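Long-range contacts in phytoene synthase (PDB 5IYS), which probably joins two prenyl diphosphates head to head with magnesium's help, as squalene and phytoene synthases do, and binds a thio analogue of farnesyl diphosphate: residues L71-L75 against D86-R90; M199-A205 against Q259-F264. All blocks are in the same frame, centred on the assembly; numbering follows the deposited sequence.

How the contacts relate
From the N terminus, the chain passes through helix 39-60, which carries the magnesium ligands D56 and D60, before contact 1 closes a short excursion, ten residues between its segments, joining helix 65-80 to helix 87-98. Mostly helical chain then leads to the loop 199-205, and helices 207-227 and 236-258 complete the long excursion that contact 2 closes at 259-264, ahead of helix 272-287. The two closures follow in series and neither nest nor cross. The centres of contact 1 and contact 2 are about 39 Å apart, on opposite sides of the chain's centre. Contact 1 joins neighbouring helices by an indole; contact 2 joins two loops by backbone bonds, and both flank the all-helical body that holds the ligand pockets.

Contact 1 (L71-L75 against D86-R90); sequences LERQL and DPVWR
W89 reaches from the first turn of helix 87-98 to Q74, L75 and L71 on helix 65-80, joining two consecutive helices of the all-helical isoprenoid synthase fold. The indole lies against helix 65-80 with the backbone around Q74 over one of its faces. NE1 donates to Q74 OE1 at 2.9 Å, but the bond is bent (148°), and the nitrogen stands well above the carbonyl plane of the amide. Amide and ring planes are 80° apart, and Q74 CB packs 3.4 Å from W89 NE1. With CG beside its own backbone N (chi1 -70°) and the chain straight beyond, Q74 runs aslant past the pyrrole side of the ring, bringing OE1 to NE1. L75 crosses the benzo end at about a right angle, its CD1 3.7 Å from W89 CH2. L71 slants in with CD1 at 3.9 Å from W89 CZ2. F51 and F78 also meet the indole, and L71 and L75 pack further onto helix 104-116. D86 N-caps the helix of W89, while its OD2 forms a salt bridge with R54 of helix 39-60. The other oxygen, D86 OD1, accepts from W89 N at 3.3 Å, on its anti side and out of the carboxylate plane.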
loop_
_atom_site.group_PDB
_atom_site.type_symbol
_atom_site.label_atom_id
_atom_site.label_comp_id
_atom_site.label_asym_id
_atom_site.label_seq_id
_atom_site.Cartn_x
_atom_site.Cartn_y
_atom_site.Cartn_z
ATOM N N LEU A 71 4.276 -17.631 -8.895
ATOM C CA LEU A 71 4.911 -16.587 -8.101
ATOM C C LEU A 71 5.203 -17.147 -6.710
ATOM O O LEU A 71 6.264 -16.890 -6.145
ATOM C CB LEU A 71 4.022 -15.329 -8.041
ATOM C CG LEU A 71 4.590 -14.099 -7.338
ATOM C CD1 LEU A 71 5.923 -13.738 -7.979
ATOM C CD2 LEU A 71 3.656 -12.897 -7.406
ATOM N N GLU A 72 4.299 -17.966 -6.187
ATOM C CA GLU A 72 4.501 -18.548 -4.854
ATOM C C GLU A 72 5.658 -19.538 -4.889
ATOM O O GLU A 72 6.409 -19.660 -3.924
ATOM C CB GLU A 72 3.245 -19.284 -4.360
ATOM C CG GLU A 72 1.990 -18.422 -4.138
ATOM C CD GLU A 72 0.678 -19.223 -4.089
ATOM O OE1 GLU A 72 0.634 -20.279 -3.415
ATOM O OE2 GLU A 72 -0.334 -18.789 -4.693
ATOM N N ARG A 73 5.805 -20.250 -6.003
ATOM C CA ARG A 73 6.879 -21.224 -6.113
ATOM C C ARG A 73 8.235 -20.538 -6.196
ATOM O O ARG A 73 9.221 -21.057 -5.681
ATOM C CB ARG A 73 6.700 -22.092 -7.361
ATOM C CG ARG A 73 7.924 -22.958 -7.653
ATOM C CD ARG A 73 7.703 -23.893 -8.840
ATOM N NE ARG A 73 7.946 -23.252 -10.135
ATOM C CZ ARG A 73 7.031 -23.120 -11.097
ATOM N NH1 ARG A 73 5.789 -23.549 -10.907
ATOM N NH2 ARG A 73 7.356 -22.563 -12.255
ATOM N N GLN A 74 8.284 -19.415 -6.907
ATOM C CA GLN A 74 9.497 -18.609 -6.980
ATOM C C GLN A 74 9.914 -18.062 -5.611
ATOM O O GLN A 74 11.090 -18.088 -5.250
ATOM C CB GLN A 74 9.274 -17.464 -7.952
ATOM C CG GLN A 74 9.196 -17.971 -9.365
ATOM C CD GLN A 74 8.843 -16.878 -10.330
ATOM O OE1 GLN A 74 8.204 -15.897 -9.968
ATOM N NE2 GLN A 74 9.185 -17.082 -11.600
ATOM N N LEU A 75 8.925 -17.674 -4.823
ATOM C CA LEU A 75 9.203 -17.115 -3.501
ATOM C C LEU A 75 9.715 -18.234 -2.581
ATOM O O LEU A 75 10.637 -18.023 -1.786
ATOM C CB LEU A 75 7.906 -16.516 -2.930
ATOM C CG LEU A 75 8.003 -16.004 -1.482
ATOM C CD1 LEU A 75 9.133 -15.025 -1.304
ATOM C CD2 LEU A 75 6.602 -15.396 -1.121
ATOM N N ASP A 86 15.145 -14.030 -12.966
ATOM C CA ASP A 86 13.977 -13.209 -13.316
ATOM C C ASP A 86 14.274 -11.806 -12.752
ATOM O O ASP A 86 14.800 -11.713 -11.653
ATOM C CB ASP A 86 12.746 -13.788 -12.596
ATOM C CG ASP A 86 11.564 -12.816 -12.551
ATOM O OD1 ASP A 86 11.660 -11.696 -11.996
ATOM O OD2 ASP A 86 10.477 -13.218 -13.000
ATOM N N PRO A 87 14.021 -10.740 -13.524
ATOM C CA PRO A 87 14.520 -9.409 -13.151
ATOM C C PRO A 87 14.117 -8.979 -11.741
ATOM O O PRO A 87 14.920 -8.353 -11.051
ATOM C CB PRO A 87 13.875 -8.457 -14.166
ATOM C CG PRO A 87 12.962 -9.284 -15.012
ATOM C CD PRO A 87 13.233 -10.734 -14.770
ATOM N N VAL A 88 12.846 -9.195 -11.393
ATOM C CA VAL A 88 12.326 -8.764 -10.108
ATOM C C VAL A 88 12.985 -9.542 -8.995
ATOM O O VAL A 88 13.451 -8.964 -8.025
ATOM C CB VAL A 88 10.788 -8.901 -10.030
ATOM C CG1 VAL A 88 10.273 -8.568 -8.617
ATOM C CG2 VAL A 88 10.126 -7.956 -11.011
ATOM N N TRP A 89 13.172 -10.837 -9.211
ATOM C CA TRP A 89 13.804 -11.682 -8.198
ATOM C C TRP A 89 15.300 -11.430 -8.084
ATOM O O TRP A 89 15.826 -11.394 -6.971
ATOM C CB TRP A 89 13.536 -13.169 -8.487
ATOM C CG TRP A 89 12.118 -13.559 -8.165
ATOM C CD1 TRP A 89 11.148 -13.913 -9.049
ATOM C CD2 TRP A 89 11.499 -13.561 -6.863
ATOM N NE1 TRP A 89 9.977 -14.196 -8.386
ATOM C CE2 TRP A 89 10.158 -13.954 -7.041
ATOM C CE3 TRP A 89 11.948 -13.245 -5.575
ATOM C CZ2 TRP A 89 9.280 -14.124 -5.959
ATOM C CZ3 TRP A 89 11.076 -13.380 -4.499
ATOM C CH2 TRP A 89 9.741 -13.782 -4.701
ATOM N N ARG A 90 15.942 -11.080 -9.201
ATOM C CA ARG A 90 17.375 -10.742 -9.172
ATOM C C ARG A 90 17.609 -9.406 -8.438
ATOM O O ARG A 90 18.503 -9.294 -7.573
ATOM C CB ARG A 90 17.995 -10.697 -10.581
ATOM C CG ARG A 90 18.279 -12.110 -11.186
ATOM C CD ARG A 90 18.998 -12.007 -12.505
ATOM N NE ARG A 90 18.361 -11.060 -13.413
ATOM C CZ ARG A 90 17.675 -11.406 -14.501
ATOM N NH1 ARG A 90 17.578 -12.681 -14.833
ATOM N NH2 ARG A 90 17.110 -10.475 -15.272
#

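Contact 2 (M199-A205 against Q259-F264); sequences MLKEKQA and QHYSLF
Q204 and S262 face each other as a single antiparallel beta bridge, a non-hydrogen-bonded pair that ties two loops together in an otherwise helical fold. The bonds flanking the pair are L263 N to K203 O, 3.0 Å, and A205 N to Y261 O, 2.8 Å. Q204 turns its CG beside the backbone N and then bends at chi2 (-73°), folding the amide back over the other loop. There NE2 donates to Q259 O at 2.9 Å, with each partner lying in the other's plane, and more weakly to H260 O. These carbonyls lie just past helix 236-258, whose end is closed by a Schellman motif with H260 at C-prime. Within the same turn Q259 NE2 reaches S262 OG, which also bonds N266. A205 CB rests on Y261 CB, 3.8 Å away, while the phenol leads away to helix 207-227, meeting W213 edge-to-face and E214 through OH. L263, its CG beside the backbone N (chi1 -57°), aims CD1 at the carbonyls of M199 and E202, though its very short approach to E202 O is doubtful; CD2 meets A205 CB. F264 brings a ring edge, CE1, to E202 O at 3.7 Å and to K201 O. K203 starts away from the other loop, but its bends return NZ to 4.0 Å from F264 CB. Three good hydrogen bonds and one weak one, all to backbone carbonyls, thus hold the loops; burying L200 O and E202 O without a partner in the model probably costs part of that gain.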
loop_
_atom_site.group_PDB
_atom_site.type_symbol
_atom_site.label_atom_id
_atom_site.label_comp_id
_atom_site.label_asym_id
_atom_site.label_seq_id
_atom_site.Cartn_x
_atom_site.Cartn_y
_atom_site.Cartn_z
ATOM N N MET A 199 -27.051 1.572 -2.422
ATOM C CA MET A 199 -26.480 2.908 -2.331
ATOM C C MET A 199 -25.069 2.965 -2.933
ATOM O O MET A 199 -24.512 4.052 -3.116
ATOM C CB MET A 199 -26.421 3.340 -0.865
ATOM C CG MET A 199 -27.727 3.206 -0.105
ATOM S SD MET A 199 -27.613 3.937 1.544
ATOM C CE MET A 199 -29.331 3.732 2.067
ATOM N N LEU A 200 -24.485 1.796 -3.187
ATOM C CA LEU A 200 -23.075 1.694 -3.556
ATOM C C LEU A 200 -22.880 1.939 -5.045
ATOM O O LEU A 200 -21.750 2.052 -5.508
ATOM C CB LEU A 200 -22.490 0.329 -3.189
ATOM C CG LEU A 200 -22.491 -0.102 -1.724
ATOM C CD1 LEU A 200 -21.646 -1.374 -1.545
ATOM C CD2 LEU A 200 -21.998 1.032 -0.815
ATOM N N LYS A 201 -23.977 2.036 -5.788
ATOM C CA LYS A 201 -23.876 2.231 -7.236
ATOM C C LYS A 201 -24.230 3.643 -7.681
ATOM O O LYS A 201 -24.159 3.959 -8.868
ATOM C CB LYS A 201 -24.711 1.202 -8.009
ATOM C CG LYS A 201 -26.186 1.144 -7.620
ATOM C CD LYS A 201 -26.928 0.050 -8.393
ATOM C CE LYS A 201 -26.693 -1.332 -7.792
ATOM N NZ LYS A 201 -26.809 -2.432 -8.800
ATOM N N GLU A 202 -24.528 4.509 -6.716
ATOM C CA GLU A 202 -24.883 5.898 -7.003
ATOM C C GLU A 202 -23.666 6.802 -7.207
ATOM O O GLU A 202 -22.551 6.453 -6.805
ATOM C CB GLU A 202 -25.811 6.435 -5.908
ATOM C CG GLU A 202 -27.278 6.117 -6.182
ATOM C CD GLU A 202 -28.069 5.794 -4.932
ATOM O OE1 GLU A 202 -28.871 4.827 -4.962
ATOM O OE2 GLU A 202 -27.896 6.521 -3.927
ATOM N N LYS A 203 -23.879 7.965 -7.818
ATOM C CA LYS A 203 -22.788 8.907 -8.083
ATOM C C LYS A 203 -22.262 9.615 -6.834
ATOM O O LYS A 203 -21.051 9.788 -6.673
ATOM C CB LYS A 203 -23.195 9.931 -9.147
ATOM C CG LYS A 203 -23.443 9.296 -10.513
ATOM C CD LYS A 203 -22.785 10.092 -11.638
ATOM C CE LYS A 203 -21.293 10.352 -11.377
ATOM N NZ LYS A 203 -20.417 9.131 -11.363
ATOM N N GLN A 204 -23.178 9.972 -5.938
ATOM C CA GLN A 204 -22.838 10.622 -4.676
ATOM C C GLN A 204 -23.436 9.827 -3.511
ATOM O O GLN A 204 -24.518 9.249 -3.626
ATOM C CB GLN A 204 -23.306 12.084 -4.650
ATOM C CG GLN A 204 -23.035 12.903 -5.919
ATOM C CD GLN A 204 -21.571 13.274 -6.094
ATOM O OE1 GLN A 204 -21.037 13.202 -7.203
ATOM N NE2 GLN A 204 -20.924 13.716 -5.014
ATOM N N ALA A 205 -22.662 9.672 -2.439
ATOM C CA ALA A 205 -23.125 8.928 -1.270
ATOM C C ALA A 205 -24.389 9.540 -0.657
ATOM O O ALA A 205 -24.420 10.730 -0.359
ATOM C CB ALA A 205 -22.032 8.854 -0.222
ATOM N N GLN A 259 -15.255 16.430 -3.366
ATOM C CA GLN A 259 -16.173 16.066 -4.439
ATOM C C GLN A 259 -17.501 15.577 -3.872
ATOM O O GLN A 259 -18.285 14.911 -4.550
ATOM C CB GLN A 259 -15.538 15.020 -5.360
ATOM C CG GLN A 259 -14.314 15.551 -6.141
ATOM C CD GLN A 259 -13.647 14.480 -7.001
ATOM O OE1 GLN A 259 -12.640 14.732 -7.678
ATOM N NE2 GLN A 259 -14.151 13.256 -6.904
ATOM N N HIS A 260 -17.730 15.916 -2.606
ATOM C CA HIS A 260 -18.998 15.656 -1.916
ATOM C C HIS A 260 -19.355 14.167 -1.866
ATOM O O HIS A 260 -20.523 13.781 -2.040
ATOM C CB HIS A 260 -20.144 16.521 -2.471
ATOM C CG HIS A 260 -19.760 17.945 -2.742
ATOM N ND1 HIS A 260 -19.417 18.833 -1.741
ATOM C CD2 HIS A 260 -19.635 18.624 -3.907
ATOM C CE1 HIS A 260 -19.076 19.992 -2.281
ATOM N NE2 HIS A 260 -19.193 19.888 -3.593
ATOM N N TYR A 261 -18.346 13.350 -1.551
ATOM C CA TYR A 261 -18.527 11.922 -1.389
ATOM C C TYR A 261 -18.988 11.259 -2.684
ATOM O O TYR A 261 -19.944 10.488 -2.698
ATOM C CB TYR A 261 -19.497 11.644 -0.248
ATOM C CG TYR A 261 -19.050 12.271 1.049
ATOM C CD1 TYR A 261 -18.015 11.712 1.795
ATOM C CD2 TYR A 261 -19.513 13.528 1.413
ATOM C CE1 TYR A 261 -17.554 12.338 2.950
ATOM C CE2 TYR A 261 -19.090 14.142 2.575
ATOM C CZ TYR A 261 -18.112 13.554 3.340
ATOM O OH TYR A 261 -17.721 14.192 4.500
ATOM N N SER A 262 -18.348 11.626 -3.785
ATOM C CA SER A 262 -18.458 10.850 -5.017
ATOM C C SER A 262 -17.923 9.428 -4.819
ATOM O O SER A 262 -16.881 9.224 -4.165
ATOM C CB SER A 262 -17.676 11.542 -6.133
ATOM O OG SER A 262 -16.328 11.745 -5.730
ATOM N N LEU A 263 -18.611 8.460 -5.421
ATOM C CA LEU A 263 -18.259 7.056 -5.260
ATOM C C LEU A 263 -17.394 6.559 -6.415
ATOM O O LEU A 263 -16.721 5.532 -6.299
ATOM C CB LEU A 263 -19.521 6.202 -5.120
ATOM C CG LEU A 263 -20.445 6.602 -3.962
ATOM C CD1 LEU A 263 -21.764 5.850 -3.995
ATOM C CD2 LEU A 263 -19.776 6.460 -2.595
ATOM N N PHE A 264 -17.369 7.323 -7.503
ATOM C CA PHE A 264 -16.601 6.957 -8.692
ATOM C C PHE A 264 -15.573 8.026 -9.027
ATOM O O PHE A 264 -15.691 9.171 -8.594
ATOM C CB PHE A 264 -17.501 6.755 -9.914
ATOM C CG PHE A 264 -18.393 5.558 -9.819
ATOM C CD1 PHE A 264 -19.638 5.660 -9.215
ATOM C CD2 PHE A 264 -17.987 4.327 -10.327
ATOM C CE1 PHE A 264 -20.464 4.554 -9.125
ATOM C CE2 PHE A 264 -18.804 3.222 -10.215
ATOM C CZ PHE A 264 -20.024 3.329 -9.580
#